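Local coordinates for putative type VI secretion protein (Escherichia coli, PDB 6SKI), which probably hydrolyses phospholipids as a toxic effector of the type VI secretion system, and is loaded on and inhibited by the VgrG spike, at residues Q113-K116 against K117-S121; S173-M176 against G177-S181; V386-S389 against N390-R393. All blocks are in the same frame, centred on the assembly; numbering follows the deposited sequence.

Overall arrangement
From the N terminus, interaction 1 comes first: it turns the chain at residues 116-119, in the loop between helix 101-108 and strand 121-128. Interaction 2 follows at the last turn of helix 156-178, where the chain leaves for strand 184-195. Interaction 3 starts the short helix 389-394 between strands 376-386 and 398-409. All three are local and in series, so none nests within or crosses another. Interactions 1 and 2 nevertheless touch, with centres about 12 Å apart, and Asn179 and Phe178 meet residues 113-115. Interaction 3 lies on the opposite side of the chain's centre, its nearest atoms about 62 Å from interaction 2.

Interaction 1: residues Q113-K116 against K117-S121; sequences QVLK and KDQTS
Gln119 reaches back along the chain to Leu115 and Lys116, and its carboxamide is the well-packed part of this contact. Its CG stands anti to the backbone N (chi1 -171°) and the chain beyond is extended, which carries the amide from the end of the turn to the peptide before it. There OE1 accepts a weak hydrogen bond from Lys116 N, 3.3 Å away, and CG of Lys116 lies 3.3 Å from OE1 as well. The nitrogen of the same amide is held more firmly: Gln119 NE2 donates to Ser121 O at 2.8 Å with an N-H...O angle of 157°, and the acceptor lies close to the amide plane. Asp112 OD1 also accepts from NE2, so both ends of the amide have partners that fix its rotation. Leu115 supplies the nonpolar contact: its CD2 lies 3.7 Å from Gln119 NE2, the two side chains crossing at about a right angle, and the leucine is buried against Phe175 of helix 156-178.

The other side is looser and faces solvent. The CB of Asp118 points away from residues 113-116, the Lys116 chain bends off so that its amine leads away, and Lys117 adds little more than its CB beside the neighbouring peptide. Across the turn, the backbone bond from Gln119 N to Lys116 O is long and weak at 3.4 Å, although nearly straight at 167°. Lys117 in a helix-like conformation and Asp118 with a more extended phi and psi near zero are consistent with a type I beta turn from Lys116 to Gln119, here reinforced by the side chain of its fourth residue and leading into strand 121-128.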
loop_
_atom_site.group_PDB
_atom_site.type_symbol
_atom_site.label_atom_id
_atom_site.label_comp_id
_atom_site.label_asym_id
_atom_site.label_seq_id
_atom_site.Cartn_x
_atom_site.Cartn_y
_atom_site.Cartn_z
ATOM N N GLN A 113 -2.635 -17.891 -17.926
ATOM C CA GLN A 113 -2.063 -19.124 -17.395
ATOM C C GLN A 113 -1.487 -19.981 -18.515
ATOM O O GLN A 113 -0.290 -20.270 -18.500
ATOM C CB GLN A 113 -3.122 -19.884 -16.596
ATOM C CG GLN A 113 -3.282 -19.401 -15.172
ATOM C CD GLN A 113 -4.212 -20.276 -14.367
ATOM O OE1 GLN A 113 -5.067 -20.963 -14.921
ATOM N NE2 GLN A 113 -4.050 -20.257 -13.051
ATOM N N VAL A 114 -2.286 -20.362 -19.505
ATOM C CA VAL A 114 -1.815 -21.106 -20.665
ATOM C C VAL A 114 -2.022 -20.232 -21.890
ATOM O O VAL A 114 -3.141 -19.771 -22.148
ATOM C CB VAL A 114 -2.549 -22.449 -20.815
ATOM C CG1 VAL A 114 -2.299 -23.034 -22.190
ATOM C CG2 VAL A 114 -2.109 -23.417 -19.736
ATOM N N LEU A 115 -0.955 -20.004 -22.643
ATOM C CA LEU A 115 -1.065 -19.115 -23.784
ATOM C C LEU A 115 -1.696 -19.841 -24.965
ATOM O O LEU A 115 -1.636 -21.066 -25.085
ATOM C CB LEU A 115 0.301 -18.559 -24.179
ATOM C CG LEU A 115 1.128 -17.955 -23.048
ATOM C CD1 LEU A 115 2.389 -17.325 -23.595
ATOM C CD2 LEU A 115 0.305 -16.944 -22.278
ATOM N N LYS A 116 -2.312 -19.059 -25.841
ATOM C CA LYS A 116 -2.916 -19.608 -27.039
ATOM C C LYS A 116 -1.850 -19.811 -28.111
ATOM O O LYS A 116 -0.697 -19.402 -27.967
ATOM C CB LYS A 116 -4.029 -18.692 -27.541
ATOM C CG LYS A 116 -4.867 -18.101 -26.426
ATOM C CD LYS A 116 -6.333 -18.027 -26.798
ATOM C CE LYS A 116 -7.207 -18.249 -25.579
ATOM N NZ LYS A 116 -6.769 -19.435 -24.792
ATOM N N LYS A 117 -2.251 -20.463 -29.202
ATOM C CA LYS A 117 -1.325 -20.718 -30.298
ATOM C C LYS A 117 -0.805 -19.434 -30.929
ATOM O O LYS A 117 0.246 -19.454 -31.577
ATOM C CB LYS A 117 -2.009 -21.575 -31.363
ATOM C CG LYS A 117 -1.937 -23.071 -31.107
ATOM C CD LYS A 117 -2.824 -23.878 -32.057
ATOM C CE LYS A 117 -2.854 -23.356 -33.499
ATOM N NZ LYS A 117 -1.534 -22.924 -34.055
ATOM N N ASP A 118 -1.512 -18.318 -30.751
ATOM C CA ASP A 118 -1.179 -17.067 -31.415
ATOM C C ASP A 118 -0.927 -15.932 -30.434
ATOM O O ASP A 118 -0.678 -14.800 -30.863
ATOM C CB ASP A 118 -2.304 -16.679 -32.377
ATOM C CG ASP A 118 -1.954 -16.946 -33.822
ATOM O OD1 ASP A 118 -2.635 -16.394 -34.710
ATOM O OD2 ASP A 118 -0.998 -17.709 -34.071
ATOM N N GLN A 119 -0.980 -16.201 -29.132
ATOM C CA GLN A 119 -0.928 -15.137 -28.138
ATOM C C GLN A 119 0.488 -14.588 -28.018
ATOM O O GLN A 119 1.420 -15.324 -27.679
ATOM C CB GLN A 119 -1.423 -15.655 -26.792
ATOM C CG GLN A 119 -1.618 -14.572 -25.760
ATOM C CD GLN A 119 -2.289 -15.081 -24.511
ATOM O OE1 GLN A 119 -3.005 -16.079 -24.540
ATOM N NE2 GLN A 119 -2.061 -14.399 -23.400
ATOM N N THR A 120 0.646 -13.294 -28.286
ATOM C CA THR A 120 1.936 -12.622 -28.213
ATOM C C THR A 120 2.011 -11.619 -27.070
ATOM O O THR A 120 2.978 -10.856 -26.991
ATOM C CB THR A 120 2.248 -11.925 -29.538
ATOM O OG1 THR A 120 1.037 -11.418 -30.111
ATOM C CG2 THR A 120 2.895 -12.896 -30.508
ATOM N N SER A 121 1.012 -11.590 -26.193
ATOM C CA SER A 121 1.058 -10.762 -24.999
ATOM C C SER A 121 0.334 -11.493 -23.884
ATOM O O SER A 121 -0.778 -11.989 -24.077
ATOM C CB SER A 121 0.424 -9.387 -25.225
ATOM O OG SER A 121 0.694 -8.900 -26.525
#

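Interaction 2: residues S173-M176 against G177-S181; sequences SEFM and GFNLS
The backbone of Glu174 to Phe178 makes a helical turn whose one bond of ordinary quality runs from Phe178 N to Glu174 O (3.0 Å, N-H...O angle 145°), while Gly177 N is shared weakly between Ser173 O and Glu174 O, and Phe178 N adds a weak bond to Phe175 O. Both bonds to the residue three back are weak, so the turn may tighten here, but its spacing is mixed.

Phe178 presents the edge of its ring to this backbone: CD2 is 3.1 Å from Glu174 O, which lies near the ring plane. Phe175 meets Asn179, one helical turn further on. With its CG anti to the backbone N (chi1 172°), the ring lies beside the carboxamide of Asn179, whose ND2 is 3.3 Å from Phe175 CE1. The approach is oblique, the ring and amide planes standing 68° apart; the same ND2 also sits close to Gln113 O of the loop. Asn179 also sets its CB 3.8 Å from Phe175 O. Farther on, Leu180 brings CD2 to 3.9 Å from Met176 O, a light contact.

Glu174 turns its carboxylate back along the helix, where OE2 bonds to Gln170. The turn is fastened on two sides. Towards the loop of interaction 1, Asn179 OD1 accepts a weak hydrogen bond from Leu115 N, Phe175 packs on Leu115 and Phe178 on Gln113. Met176, bent at its thioether, lies against Pro182 and Asp228, and with Asn179 it also reaches Phe184 at the start of strand 184-195.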
loop_
_atom_site.group_PDB
_atom_site.type_symbol
_atom_site.label_atom_id
_atom_site.label_comp_id
_atom_site.label_asym_id
_atom_site.label_seq_id
_atom_site.Cartn_x
_atom_site.Cartn_y
_atom_site.Cartn_z
ATOM N N SER A 173 7.636 -18.628 -12.014
ATOM C CA SER A 173 7.666 -20.083 -11.920
ATOM C C SER A 173 6.295 -20.671 -12.211
ATOM O O SER A 173 6.169 -21.628 -12.980
ATOM C CB SER A 173 8.148 -20.513 -10.535
ATOM O OG SER A 173 9.416 -19.966 -10.239
ATOM N N GLU A 174 5.250 -20.103 -11.607
ATOM C CA GLU A 174 3.903 -20.614 -11.840
ATOM C C GLU A 174 3.495 -20.456 -13.301
ATOM O O GLU A 174 2.926 -21.379 -13.900
ATOM C CB GLU A 174 2.908 -19.903 -10.925
ATOM C CG GLU A 174 3.106 -20.197 -9.451
ATOM C CD GLU A 174 2.241 -19.325 -8.564
ATOM O OE1 GLU A 174 1.478 -18.496 -9.103
ATOM O OE2 GLU A 174 2.324 -19.467 -7.326
ATOM N N PHE A 175 3.802 -19.303 -13.900
ATOM C CA PHE A 175 3.430 -19.073 -15.291
ATOM C C PHE A 175 4.110 -20.066 -16.218
ATOM O O PHE A 175 3.466 -20.631 -17.108
ATOM C CB PHE A 175 3.785 -17.653 -15.715
ATOM C CG PHE A 175 3.602 -17.405 -17.183
ATOM C CD1 PHE A 175 2.378 -17.617 -17.788
ATOM C CD2 PHE A 175 4.663 -16.994 -17.965
ATOM C CE1 PHE A 175 2.213 -17.400 -19.136
ATOM C CE2 PHE A 175 4.501 -16.781 -19.314
ATOM C CZ PHE A 175 3.277 -16.985 -19.898
ATOM N N MET A 176 5.405 -20.297 -16.030
ATOM C CA MET A 176 6.116 -21.226 -16.891
ATOM C C MET A 176 5.910 -22.674 -16.477
ATOM O O MET A 176 6.391 -23.578 -17.167
ATOM C CB MET A 176 7.604 -20.885 -16.917
ATOM C CG MET A 176 7.910 -19.674 -17.775
ATOM S SD MET A 176 7.457 -19.930 -19.498
ATOM C CE MET A 176 9.073 -20.050 -20.253
ATOM N N GLY A 177 5.205 -22.913 -15.375
ATOM C CA GLY A 177 4.768 -24.248 -15.031
ATOM C C GLY A 177 3.426 -24.552 -15.655
ATOM O O GLY A 177 3.086 -25.717 -15.878
ATOM N N PHE A 178 2.650 -23.512 -15.949
ATOM C CA PHE A 178 1.462 -23.687 -16.773
ATOM C C PHE A 178 1.787 -23.816 -18.252
ATOM O O PHE A 178 0.921 -24.232 -19.027
ATOM C CB PHE A 178 0.489 -22.521 -16.581
ATOM C CG PHE A 178 -0.410 -22.663 -15.395
ATOM C CD1 PHE A 178 -1.621 -23.316 -15.510
ATOM C CD2 PHE A 178 -0.054 -22.132 -14.171
ATOM C CE1 PHE A 178 -2.454 -23.448 -14.425
ATOM C CE2 PHE A 178 -0.881 -22.263 -13.080
ATOM C CZ PHE A 178 -2.084 -22.920 -13.207
ATOM N N ASN A 179 3.011 -23.480 -18.660
ATOM C CA ASN A 179 3.430 -23.537 -20.055
ATOM C C ASN A 179 4.705 -24.376 -20.127
ATOM O O ASN A 179 5.820 -23.855 -20.082
ATOM C CB ASN A 179 3.643 -22.134 -20.620
ATOM C CG ASN A 179 2.359 -21.496 -21.093
ATOM O OD1 ASN A 179 1.773 -21.919 -22.085
ATOM N ND2 ASN A 179 1.907 -20.482 -20.376
ATOM N N LEU A 180 4.529 -25.687 -20.248
ATOM C CA LEU A 180 5.643 -26.622 -20.243
ATOM C C LEU A 180 6.064 -26.932 -21.671
ATOM O O LEU A 180 5.222 -27.045 -22.566
ATOM C CB LEU A 180 5.258 -27.908 -19.513
ATOM C CG LEU A 180 5.014 -27.746 -18.013
ATOM C CD1 LEU A 180 4.299 -28.963 -17.457
ATOM C CD2 LEU A 180 6.315 -27.497 -17.276
ATOM N N SER A 181 7.377 -27.068 -21.874
ATOM C CA SER A 181 7.968 -27.215 -23.199
ATOM C C SER A 181 7.546 -26.035 -24.065
ATOM O O SER A 181 6.851 -26.224 -25.071
ATOM C CB SER A 181 7.558 -28.540 -23.843
ATOM O OG SER A 181 6.352 -28.397 -24.572
#

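Interaction 3: residues V386-S389 against N390-R393; sequences VNNS and NQRR
Arg392 folds its guanidinium back over the backbone of Asn388 and Ser389, one face lying against Ser389 CA, 3.3 Å from the plane, and Asn388 C, both offset toward the rim of the group. A bend at chi3 (-57°) returns the group along the chain. NH2 comes 3.4 Å from Ser389 CB, and NH1 reaches 3.6 Å from Asn387 ND2. Both NH1 and ND2 are donors as modelled, so this is contact and not a hydrogen bond; the two groups' planes stand 82° apart. Arg392 also touches Ile397.

On another side of the turn, Asn388 lays its carboxamide against Gln391, its ND2 3.2 Å from Gln391 CG. Its OD1 is 3.7 Å from Asn390 N and 4.2 Å from Gln391 N, so no side-chain capping bond forms to either.

The backbone supplies the regular bonds: Arg392 N to Asn388 O at 3.0 Å, and Arg393 N to Ser389 O at 2.9 Å. These i to i+4 bonds, with Asn388 in the N-cap position, mark the first turn of an alpha-helix. Short and exposed, it lies between strands 376-386 and 398-409, held side by side by backbone hydrogen bonds between Val386 and Gln398, consistent with a beta hairpin whose connection contains the helix.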
loop_
_atom_site.group_PDB
_atom_site.type_symbol
_atom_site.label_atom_id
_atom_site.label_comp_id
_atom_site.label_asym_id
_atom_site.label_seq_id
_atom_site.Cartn_x
_atom_site.Cartn_y
_atom_site.Cartn_z
ATOM N N VAL A 386 -13.434 15.984 42.277
ATOM C CA VAL A 386 -12.006 16.030 42.558
ATOM C C VAL A 386 -11.829 15.872 44.059
ATOM O O VAL A 386 -12.345 16.683 44.838
ATOM C CB VAL A 386 -11.365 17.334 42.061
ATOM C CG1 VAL A 386 -10.086 17.625 42.825
ATOM C CG2 VAL A 386 -11.090 17.253 40.572
ATOM N N ASN A 387 -11.112 14.828 44.464
ATOM C CA ASN A 387 -10.866 14.575 45.878
ATOM C C ASN A 387 -9.725 15.467 46.345
ATOM O O ASN A 387 -8.553 15.188 46.071
ATOM C CB ASN A 387 -10.539 13.104 46.111
ATOM C CG ASN A 387 -11.777 12.260 46.325
ATOM O OD1 ASN A 387 -11.691 11.041 46.475
ATOM N ND2 ASN A 387 -12.940 12.903 46.339
ATOM N N ASN A 388 -10.063 16.547 47.044
ATOM C CA ASN A 388 -9.078 17.396 47.704
ATOM C C ASN A 388 -9.565 17.636 49.125
ATOM O O ASN A 388 -10.434 18.483 49.351
ATOM C CB ASN A 388 -8.880 18.712 46.956
ATOM C CG ASN A 388 -7.605 19.421 47.357
ATOM O OD1 ASN A 388 -6.783 18.871 48.086
ATOM N ND2 ASN A 388 -7.423 20.636 46.864
ATOM N N SER A 389 -9.010 16.884 50.077
ATOM C CA SER A 389 -9.436 17.015 51.465
ATOM C C SER A 389 -9.055 18.373 52.034
ATOM O O SER A 389 -9.768 18.921 52.882
ATOM C CB SER A 389 -8.831 15.892 52.303
ATOM O OG SER A 389 -7.512 15.601 51.877
ATOM N N ASN A 390 -7.931 18.927 51.579
ATOM C CA ASN A 390 -7.493 20.227 52.069
ATOM C C ASN A 390 -8.529 21.299 51.771
ATOM O O ASN A 390 -8.836 22.138 52.623
ATOM C CB ASN A 390 -6.144 20.583 51.449
ATOM C CG ASN A 390 -5.033 19.670 51.916
ATOM O OD1 ASN A 390 -4.997 19.263 53.075
ATOM N ND2 ASN A 390 -4.126 19.335 51.013
ATOM N N GLN A 391 -9.082 21.287 50.557
ATOM C CA GLN A 391 -10.129 22.243 50.219
ATOM C C GLN A 391 -11.462 21.855 50.842
ATOM O O GLN A 391 -12.292 22.724 51.127
ATOM C CB GLN A 391 -10.249 22.377 48.702
ATOM C CG GLN A 391 -9.057 23.057 48.054
ATOM C CD GLN A 391 -9.067 24.565 48.210
ATOM O OE1 GLN A 391 -9.158 25.089 49.318
ATOM N NE2 GLN A 391 -8.970 25.271 47.091
ATOM N N ARG A 392 -11.694 20.557 51.056
ATOM C CA ARG A 392 -12.916 20.142 51.738
ATOM C C ARG A 392 -12.973 20.707 53.150
ATOM O O ARG A 392 -14.049 21.069 53.639
ATOM C CB ARG A 392 -13.022 18.619 51.777
ATOM C CG ARG A 392 -13.835 18.025 50.649
ATOM C CD ARG A 392 -14.244 16.597 50.965
ATOM N NE ARG A 392 -13.102 15.727 51.232
ATOM C CZ ARG A 392 -12.367 15.143 50.291
ATOM N NH1 ARG A 392 -12.649 15.333 49.010
ATOM N NH2 ARG A 392 -11.349 14.366 50.632
ATOM N N ARG A 393 -11.825 20.783 53.825
ATOM C CA ARG A 393 -11.796 21.418 55.138
ATOM C C ARG A 393 -12.051 22.914 55.036
ATOM O O ARG A 393 -12.596 23.514 55.968
ATOM C CB ARG A 393 -10.462 21.148 55.830
ATOM C CG ARG A 393 -10.293 19.721 56.302
ATOM C CD ARG A 393 -8.948 19.515 56.965
ATOM N NE ARG A 393 -7.859 19.437 55.999
ATOM C CZ ARG A 393 -6.912 20.357 55.872
ATOM N NH1 ARG A 393 -6.923 21.431 56.648
ATOM N NH2 ARG A 393 -5.956 20.209 54.970
#